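Local coordinates for YfkN protein (Bacillus subtilis subsp. subtilis, PDB 3GVE) that belongs to the calcineurin-like phosphoesterase family of metal-dependent proteins and holds a manganese and a magnesium ion side by side in a shared site, at residues A[10-24]-A[56-69]. Residues are numbered along the deposited sequence; the frame is centred on the assembly and turned at random.
With MN (manganese (II) ion), chain C; MG (magnesium ion), chain D.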
ATOM      1  N   VAL A  10      39.411   6.367  10.787  1.00 13.52           N
ATOM      2  CA  VAL A  10      38.163   6.339  11.585  1.00 13.13           C
ATOM      3  C   VAL A  10      37.118   5.480  10.835  1.00 12.48           C
ATOM      4  O   VAL A  10      36.819   5.757   9.706  1.00 14.25           O
ATOM      5  CB  VAL A  10      37.605   7.737  11.818  1.00 13.65           C
ATOM      6  CG1 VAL A  10      36.306   7.659  12.559  1.00 15.17           C
ATOM      7  CG2 VAL A  10      38.632   8.636  12.602  1.00 15.30           C
ATOM      8  N   HIS A  11      36.560   4.473  11.484  1.00 12.31           N
ATOM      9  CA  HIS A  11      35.474   3.735  10.852  1.00 12.47           C
ATOM     10  C   HIS A  11      34.158   4.347  11.340  1.00 12.60           C
ATOM     11  O   HIS A  11      33.840   4.221  12.499  1.00 12.99           O
ATOM     12  CB  HIS A  11      35.575   2.246  11.195  1.00 14.23           C
ATOM     13  CG  HIS A  11      34.451   1.416  10.662  1.00 16.81           C
ATOM     14  ND1 HIS A  11      34.133   0.185  11.192  1.00 18.97           N
ATOM     15  CD2 HIS A  11      33.565   1.636   9.665  1.00 17.52           C
ATOM     16  CE1 HIS A  11      33.115  -0.329  10.530  1.00 19.10           C
ATOM     17  NE2 HIS A  11      32.737   0.540   9.612  1.00 18.50           N
ATOM     18  N   LEU A  12      33.438   5.014  10.460  1.00 11.87           N
ATOM     19  CA  LEU A  12      32.153   5.607  10.784  1.00 12.03           C
ATOM     20  C   LEU A  12      31.050   4.766  10.119  1.00 11.72           C
ATOM     21  O   LEU A  12      31.141   4.447   8.951  1.00 12.71           O
ATOM     22  CB  LEU A  12      32.123   7.050  10.265  1.00 11.88           C
ATOM     23  CG  LEU A  12      30.817   7.814  10.444  1.00 12.43           C
ATOM     24  CD1 LEU A  12      30.512   7.974  11.931  1.00 13.11           C
ATOM     25  CD2 LEU A  12      30.904   9.166   9.768  1.00 13.63           C
ATOM     26  N   SER A  13      30.035   4.383  10.884  1.00 10.39           N
ATOM     27  CA  SER A  13      28.903   3.639  10.341  1.00 10.88           C
ATOM     28  C   SER A  13      27.671   4.523  10.367  1.00 10.25           C
ATOM     29  O   SER A  13      27.440   5.236  11.322  1.00 11.66           O
ATOM     30  CB  SER A  13      28.636   2.396  11.169  1.00 12.97           C
ATOM     31  OG  SER A  13      29.689   1.472  11.049  1.00 15.82           O
ATOM     32  N   ILE A  14      26.886   4.470   9.304  1.00  9.23           N
ATOM     33  CA  ILE A  14      25.636   5.208   9.244  1.00  8.87           C
ATOM     34  C   ILE A  14      24.521   4.201   9.051  1.00  8.30           C
ATOM     35  O   ILE A  14      24.536   3.451   8.101  1.00  9.78           O
ATOM     36  CB  ILE A  14      25.627   6.199   8.046  1.00 10.28           C
ATOM     37  CG1 ILE A  14      26.803   7.183   8.120  1.00 11.12           C
ATOM     38  CG2 ILE A  14      24.312   6.969   7.993  1.00 10.95           C
ATOM     39  CD1 ILE A  14      27.187   7.728   6.774  1.00 12.62           C
ATOM     40  N   LEU A  15      23.567   4.197   9.969  1.00  8.23           N
ATOM     41  CA  LEU A  15      22.386   3.329   9.869  1.00  8.48           C
ATOM     42  C   LEU A  15      21.199   4.168   9.419  1.00  7.99           C
ATOM     43  O   LEU A  15      21.063   5.289   9.865  1.00  8.40           O
ATOM     44  CB  LEU A  15      22.089   2.709  11.225  1.00  8.91           C
ATOM     45  CG  LEU A  15      23.274   2.034  11.935  1.00  9.77           C
ATOM     46  CD1 LEU A  15      22.790   1.445  13.254  1.00 10.54           C
ATOM     47  CD2 LEU A  15      23.914   0.956  11.068  1.00 11.10           C
ATOM     48  N   ALA A  16      20.356   3.622   8.543  1.00  8.02           N
ATOM     49  CA  ALA A  16      19.290   4.418   7.919  1.00  7.81           C
ATOM     50  C   ALA A  16      17.970   3.694   7.761  1.00  7.05           C
ATOM     51  O   ALA A  16      17.938   2.538   7.305  1.00  7.92           O
ATOM     52  CB  ALA A  16      19.740   4.921   6.542  1.00  8.84           C
ATOM     53  N   THR A  17      16.883   4.399   8.098  1.00  7.65           N
ATOM     54  CA  THR A  17      15.528   3.891   7.754  1.00  7.52           C
ATOM     55  C   THR A  17      14.930   4.783   6.698  1.00  7.50           C
ATOM     56  O   THR A  17      15.371   5.978   6.503  1.00  7.87           O
ATOM     57  CB  THR A  17      14.645   3.845   9.006  1.00  7.85           C
ATOM     58  OG1 THR A  17      14.701   5.127   9.692  1.00  8.67           O
ATOM     59  CG2 THR A  17      15.115   2.769   9.948  1.00  8.33           C
ATOM     60  N   THR A  18      13.991   4.255   5.942  1.00  7.51           N
ATOM     61  CA  THR A  18      13.259   5.055   4.973  1.00  7.57           C
ATOM     62  C   THR A  18      11.857   4.509   4.765  1.00  7.41           C
ATOM     63  O   THR A  18      11.626   3.322   4.893  1.00  8.05           O
ATOM     64  CB  THR A  18      13.996   5.125   3.588  1.00  7.75           C
ATOM     65  OG1 THR A  18      13.472   6.214   2.801  1.00  8.11           O
ATOM     66  CG2 THR A  18      13.872   3.805   2.810  1.00  8.59           C
ATOM     67  N   ASP A  19      10.940   5.393   4.407  1.00  7.25           N
ATOM     68  CA  ASP A  19       9.590   4.998   4.024  1.00  7.43           C
ATOM     69  C   ASP A  19       8.930   4.078   5.067  1.00  7.71           C
ATOM     70  O   ASP A  19       8.237   3.135   4.748  1.00  7.86           O
ATOM     71  CB  ASP A  19       9.581   4.391   2.605  1.00  7.51           C
ATOM     72  CG  ASP A  19       9.939   5.416   1.543  1.00  7.56           C
ATOM     73  OD1 ASP A  19       9.013   6.069   1.019  1.00  8.70           O
ATOM     74  OD2 ASP A  19      11.147   5.565   1.247  1.00  7.58           O
ATOM     75  N   ILE A  20       9.057   4.419   6.363  0.50  8.02           N
ATOM     76  CA  ILE A  20       8.512   3.637   7.486  0.50  8.37           C
ATOM     77  C   ILE A  20       6.986   3.717   7.454  0.50  8.29           C
ATOM     78  O   ILE A  20       6.308   2.744   7.807  0.50  8.97           O
ATOM     79  CB  ILE A  20       9.109   4.164   8.827  0.50  8.77           C
ATOM     80  CG1 ILE A  20      10.550   3.762   8.955  0.50 10.08           C
ATOM     81  CG2 ILE A  20       8.323   3.619   9.991  0.50  9.54           C
ATOM     82  CD1 ILE A  20      10.859   2.449   9.043  0.50 12.43           C
ATOM     83  N   HIS A  21       6.466   4.858   7.044  1.00  8.29           N
ATOM     84  CA  HIS A  21       5.047   5.098   6.793  1.00  8.68           C
ATOM     85  C   HIS A  21       4.208   4.777   8.040  1.00  8.72           C
ATOM     86  O   HIS A  21       3.177   4.122   7.975  1.00  9.26           O
ATOM     87  CB  HIS A  21       4.575   4.323   5.544  1.00  8.78           C
ATOM     88  CG  HIS A  21       4.907   5.009   4.253  1.00  8.65           C
ATOM     89  ND1 HIS A  21       4.313   6.187   3.871  1.00  9.40           N
ATOM     90  CD2 HIS A  21       5.784   4.695   3.270  1.00  8.91           C
ATOM     91  CE1 HIS A  21       4.800   6.563   2.704  1.00  9.53           C
ATOM     92  NE2 HIS A  21       5.700   5.682   2.317  1.00  9.16           N
ATOM     93  N   ALA A  22       4.697   5.255   9.180  1.00  8.44           N
ATOM     94  CA  ALA A  22       3.975   5.193  10.474  1.00  8.77           C
ATOM     95  C   ALA A  22       3.802   3.783  11.032  1.00  8.60           C
ATOM     96  O   ALA A  22       3.084   3.572  11.992  1.00 10.14           O
ATOM     97  CB  ALA A  22       2.614   5.915  10.397  1.00  9.61           C
ATOM     98  N   ASN A  23       4.491   2.829  10.428  1.00  8.84           N
ATOM     99  CA  ASN A  23       4.504   1.456  10.940  1.00  9.01           C
ATOM    100  C   ASN A  23       5.490   1.301  12.105  1.00  9.30           C
ATOM    101  O   ASN A  23       6.611   0.854  11.934  1.00  9.75           O
ATOM    102  CB  ASN A  23       4.807   0.457   9.807  1.00  9.40           C
ATOM    103  CG  ASN A  23       3.760   0.491   8.701  1.00  9.61           C
ATOM    104  OD1 ASN A  23       4.031   0.877   7.575  1.00 12.25           O
ATOM    105  ND2 ASN A  23       2.571   0.113   9.031  1.00  9.34           N
HETATM  106  N   MSE A  24       5.021   1.683  13.287  1.00  9.52           N
HETATM  107  CA  MSE A  24       5.788   1.600  14.533  1.00  9.59           C
HETATM  108  C   MSE A  24       5.830   0.159  15.021  1.00  9.96           C
HETATM  109  O   MSE A  24       6.883  -0.406  15.212  1.00 11.32           O
HETATM  110  CB  MSE A  24       5.162   2.500  15.601  1.00  9.68           C
HETATM  111  CG  MSE A  24       5.229   3.993  15.227  1.00 10.27           C
HETATM  112 SE   MSE A  24       7.029   4.716  15.148  0.75 11.80          SE
HETATM  113  CE  MSE A  24       7.246   4.712  13.170  1.00 11.03           C
ATOM    114  N   ASN A  56      31.244   4.336  16.721  1.00 13.31           N
ATOM    115  CA  ASN A  56      31.062   5.475  15.826  1.00 12.58           C
ATOM    116  C   ASN A  56      29.890   5.222  14.888  1.00 11.01           C
ATOM    117  O   ASN A  56      30.065   4.998  13.720  1.00 12.58           O
ATOM    118  CB  ASN A  56      32.324   5.737  14.983  1.00 13.39           C
ATOM    119  CG  ASN A  56      33.601   5.853  15.804  1.00 13.51           C
ATOM    120  OD1 ASN A  56      33.657   6.497  16.832  1.00 14.13           O
ATOM    121  ND2 ASN A  56      34.640   5.257  15.288  1.00 13.92           N
ATOM    122  N   THR A  57      28.685   5.250  15.426  1.00 10.01           N
ATOM    123  CA  THR A  57      27.489   4.951  14.638  1.00  9.99           C
ATOM    124  C   THR A  57      26.477   6.086  14.701  1.00 10.65           C
ATOM    125  O   THR A  57      26.104   6.570  15.772  1.00 12.87           O
ATOM    126  CB  THR A  57      26.848   3.615  15.090  1.00 12.06           C
ATOM    127  OG1 THR A  57      27.757   2.547  14.818  1.00 13.71           O
ATOM    128  CG2 THR A  57      25.559   3.348  14.332  1.00 13.90           C
ATOM    129  N   LEU A  58      26.042   6.509  13.525  1.00  9.49           N
ATOM    130  CA  LEU A  58      24.987   7.489  13.380  1.00  8.71           C
ATOM    131  C   LEU A  58      23.729   6.784  12.899  1.00  8.47           C
ATOM    132  O   LEU A  58      23.825   5.765  12.244  1.00 10.19           O
ATOM    133  CB  LEU A  58      25.404   8.545  12.355  1.00  9.76           C
ATOM    134  CG  LEU A  58      26.722   9.249  12.679  1.00 11.36           C
ATOM    135  CD1 LEU A  58      27.112  10.099  11.480  1.00 12.41           C
ATOM    136  CD2 LEU A  58      26.579  10.104  13.959  1.00 12.59           C
ATOM    137  N   LEU A  59      22.573   7.362  13.219  1.00  8.08           N
ATOM    138  CA  LEU A  59      21.279   6.811  12.847  1.00  8.04           C
ATOM    139  C   LEU A  59      20.406   7.916  12.237  1.00  7.51           C
ATOM    140  O   LEU A  59      20.172   8.939  12.833  1.00  8.40           O
ATOM    141  CB  LEU A  59      20.611   6.189  14.076  1.00  8.70           C
ATOM    142  CG  LEU A  59      19.154   5.729  13.906  1.00  9.34           C
ATOM    143  CD1 LEU A  59      19.039   4.584  12.890  1.00  9.44           C
ATOM    144  CD2 LEU A  59      18.604   5.293  15.270  1.00  9.48           C
ATOM    145  N   VAL A  60      19.945   7.674  11.021  1.00  6.99           N
ATOM    146  CA  VAL A  60      19.176   8.678  10.272  1.00  7.21           C
ATOM    147  C   VAL A  60      17.922   8.085   9.660  1.00  6.60           C
ATOM    148  O   VAL A  60      17.867   6.916   9.338  1.00  7.70           O
ATOM    149  CB  VAL A  60      20.039   9.332   9.152  1.00  7.66           C
ATOM    150  CG1 VAL A  60      21.295   9.971   9.770  1.00  8.96           C
ATOM    151  CG2 VAL A  60      20.433   8.322   8.085  1.00  9.42           C
ATOM    152  N   ASP A  61      16.915   8.926   9.517  1.00  7.49           N
ATOM    153  CA  ASP A  61      15.699   8.544   8.798  1.00  7.61           C
ATOM    154  C   ASP A  61      15.563   9.352   7.523  1.00  6.96           C
ATOM    155  O   ASP A  61      15.892  10.527   7.501  1.00  8.09           O
ATOM    156  CB  ASP A  61      14.453   8.759   9.645  1.00  8.64           C
ATOM    157  CG  ASP A  61      13.211   8.252   8.951  1.00  7.80           C
ATOM    158  OD1 ASP A  61      13.041   7.027   8.824  1.00  8.98           O
ATOM    159  OD2 ASP A  61      12.440   9.081   8.483  1.00  8.34           O
ATOM    160  N   ASN A  62      15.050   8.709   6.482  1.00  6.73           N
ATOM    161  CA  ASN A  62      14.957   9.333   5.167  1.00  7.43           C
ATOM    162  C   ASN A  62      13.584   9.831   4.710  1.00  7.50           C
ATOM    163  O   ASN A  62      13.413  10.134   3.540  1.00  8.11           O
ATOM    164  CB  ASN A  62      15.541   8.383   4.115  1.00  8.03           C
ATOM    165  CG  ASN A  62      16.145   9.126   2.924  1.00  8.24           C
ATOM    166  OD1 ASN A  62      16.801  10.146   3.088  1.00  9.61           O
ATOM    167  ND2 ASN A  62      15.933   8.583   1.715  1.00  8.75           N
ATOM    168  N   GLY A  63      12.628   9.936   5.635  1.00  7.85           N
ATOM    169  CA  GLY A  63      11.325  10.502   5.316  1.00  8.27           C
ATOM    170  C   GLY A  63      10.266   9.490   4.895  1.00  7.61           C
ATOM    171  O   GLY A  63      10.510   8.296   4.875  1.00  7.90           O
ATOM    172  N   ASP A  64       9.082   9.994   4.556  1.00  7.53           N
ATOM    173  CA  ASP A  64       7.845   9.186   4.437  1.00  7.97           C
ATOM    174  C   ASP A  64       7.672   8.368   5.733  1.00  7.85           C
ATOM    175  O   ASP A  64       7.543   7.149   5.730  1.00  8.67           O
ATOM    176  CB  ASP A  64       7.837   8.298   3.176  1.00  7.65           C
ATOM    177  CG  ASP A  64       7.230   8.992   1.977  1.00  7.76           C
ATOM    178  OD1 ASP A  64       7.040  10.223   2.050  1.00  8.81           O
ATOM    179  OD2 ASP A  64       6.983   8.288   0.971  1.00  8.50           O
ATOM    180  N   LEU A  65       7.688   9.098   6.842  1.00  7.92           N
ATOM    181  CA  LEU A  65       7.730   8.553   8.198  1.00  8.12           C
ATOM    182  C   LEU A  65       6.404   8.657   8.968  1.00  8.29           C
ATOM    183  O   LEU A  65       6.000   7.714   9.616  1.00  9.13           O
ATOM    184  CB  LEU A  65       8.833   9.271   8.983  1.00  8.68           C
ATOM    185  CG  LEU A  65       8.869   9.006  10.490  1.00  8.58           C
ATOM    186  CD1 LEU A  65       9.272   7.579  10.759  1.00  9.33           C
ATOM    187  CD2 LEU A  65       9.845   9.996  11.179  1.00  9.60           C
ATOM    188  N   ILE A  66       5.754   9.812   8.900  1.00  8.83           N
ATOM    189  CA  ILE A  66       4.652  10.114   9.799  1.00  9.29           C
ATOM    190  C   ILE A  66       3.263   9.818   9.252  1.00  9.82           C
ATOM    191  O   ILE A  66       2.277   9.996   9.952  1.00 11.24           O
ATOM    192  CB  ILE A  66       4.709  11.593  10.263  1.00 10.04           C
ATOM    193  CG1 ILE A  66       4.346  12.545   9.110  1.00 10.41           C
ATOM    194  CG2 ILE A  66       6.070  11.908  10.872  1.00 11.51           C
ATOM    195  CD1 ILE A  66       4.273  14.018   9.518  1.00 11.69           C
ATOM    196  N   GLN A  67       3.187   9.373   8.007  1.00  9.51           N
ATOM    197  CA  GLN A  67       1.914   9.151   7.328  1.00  9.87           C
ATOM    198  C   GLN A  67       1.897   7.793   6.653  1.00 10.03           C
ATOM    199  O   GLN A  67       2.912   7.318   6.190  1.00 10.74           O
ATOM    200  CB  GLN A  67       1.721  10.234   6.263  1.00 11.04           C
ATOM    201  CG  GLN A  67       0.338  10.235   5.610  1.00 12.02           C
ATOM    202  CD  GLN A  67       0.158   9.219   4.478  1.00 12.36           C
ATOM    203  OE1 GLN A  67      -0.965   8.862   4.134  1.00 15.90           O
ATOM    204  NE2 GLN A  67       1.235   8.791   3.893  1.00 11.68           N
ATOM    205  N   GLY A  68       0.727   7.183   6.599  1.00 10.05           N
ATOM    206  CA  GLY A  68       0.533   5.996   5.787  1.00 11.72           C
ATOM    207  C   GLY A  68      -0.434   4.959   6.325  1.00 12.35           C
ATOM    208  O   GLY A  68      -0.996   4.186   5.579  1.00 14.55           O
ATOM    209  N   ASN A  69      -0.609   4.938   7.638  1.00 11.57           N
ATOM    210  CA  ASN A  69      -1.504   3.967   8.275  1.00 11.75           C
ATOM    211  C   ASN A  69      -2.413   4.637   9.312  1.00 12.01           C
ATOM    212  O   ASN A  69      -2.337   5.825   9.489  1.00 12.03           O
ATOM    213  CB  ASN A  69      -0.732   2.750   8.816  1.00 11.97           C
ATOM    214  CG  ASN A  69       0.104   3.051  10.059  1.00 11.19           C
ATOM    215  OD1 ASN A  69       0.928   2.241  10.475  1.00 13.58           O
ATOM    216  ND2 ASN A  69      -0.130   4.177  10.663  1.00 10.20           N
TER
HETATM  217 MN    MN C 402       6.926   6.065   0.487  1.00  9.50          MN
HETATM  218 MG    MG D 403       7.995   9.124  -1.065  1.00  8.74          MG
HETATM  219  O   HOH W   1      10.704   6.686   7.276  1.00  9.22           O
HETATM  220  O   HOH W   2       7.392   6.806  -1.535  1.00  9.99           O
HETATM  221  O   HOH W   3       4.903   6.284  -0.462  1.00 11.75           O
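Asp-19, His-21 and Asp-64 meet around a manganese ion at the end of two parallel strands, a worked example of how strand ends gather metal ligands. Asp-64 OD2 lies 2.3 Å from manganese and 2.4 Å from magnesium, bridging the pair. The carboxylates of Asp-19 and Asp-64 run alongside each other with their planes 87° apart, and the shared cation probably offsets the repulsion between Asp-19 OD1 and Asp-64 OD2. The His-21 ring binds manganese through NE2, while ND1, the other ring nitrogen, donates to Gln-67 O, which lies near the ring plane, at 2.9 Å; this second-shell bond and the metal bond together fix the ring's rotation. Asp-64 O lies over the centre of one ring face, 3.7 Å from its plane, and accepts the backbone N-H of His-21. Such loops, with Asp-X-His after the first strand and Gly-Asp after the second, are part of the sequence signature of calcineurin-like phosphoesterases; His-251 completes the manganese site, Asn-108, His-216 and His-249 the magnesium site, and His-109 is a further polar partner of Asp-64.

Behind the metals the packing is tight. Ala-16 CB reaches Val-60 CG2 at 3.8 Å, and Val-60, with Leu-58 on the same face, packs against strands 160-170 and 210-215. On the other face Leu-15 CD1 meets Thr-57 CG2 at 3.5 Å. Thr-17 OG1, held between its backbone N and carbonyl carbon (chi1 50°), donates to the anti lone pair of Asp-61 OD1, while OD2 accepts from Gly-63 N in an Asx turn. A water bonded to Asp-61 OD1, Gly-63 O and Ile-20 N joins the two loops. The far end is looser: beside partly exposed His-11 and Thr-57, Asn-56 ND2, whose side chain also pairs with Ile-154, bonds His-11 O at 3.1 Å from 38° above the carbonyl plane.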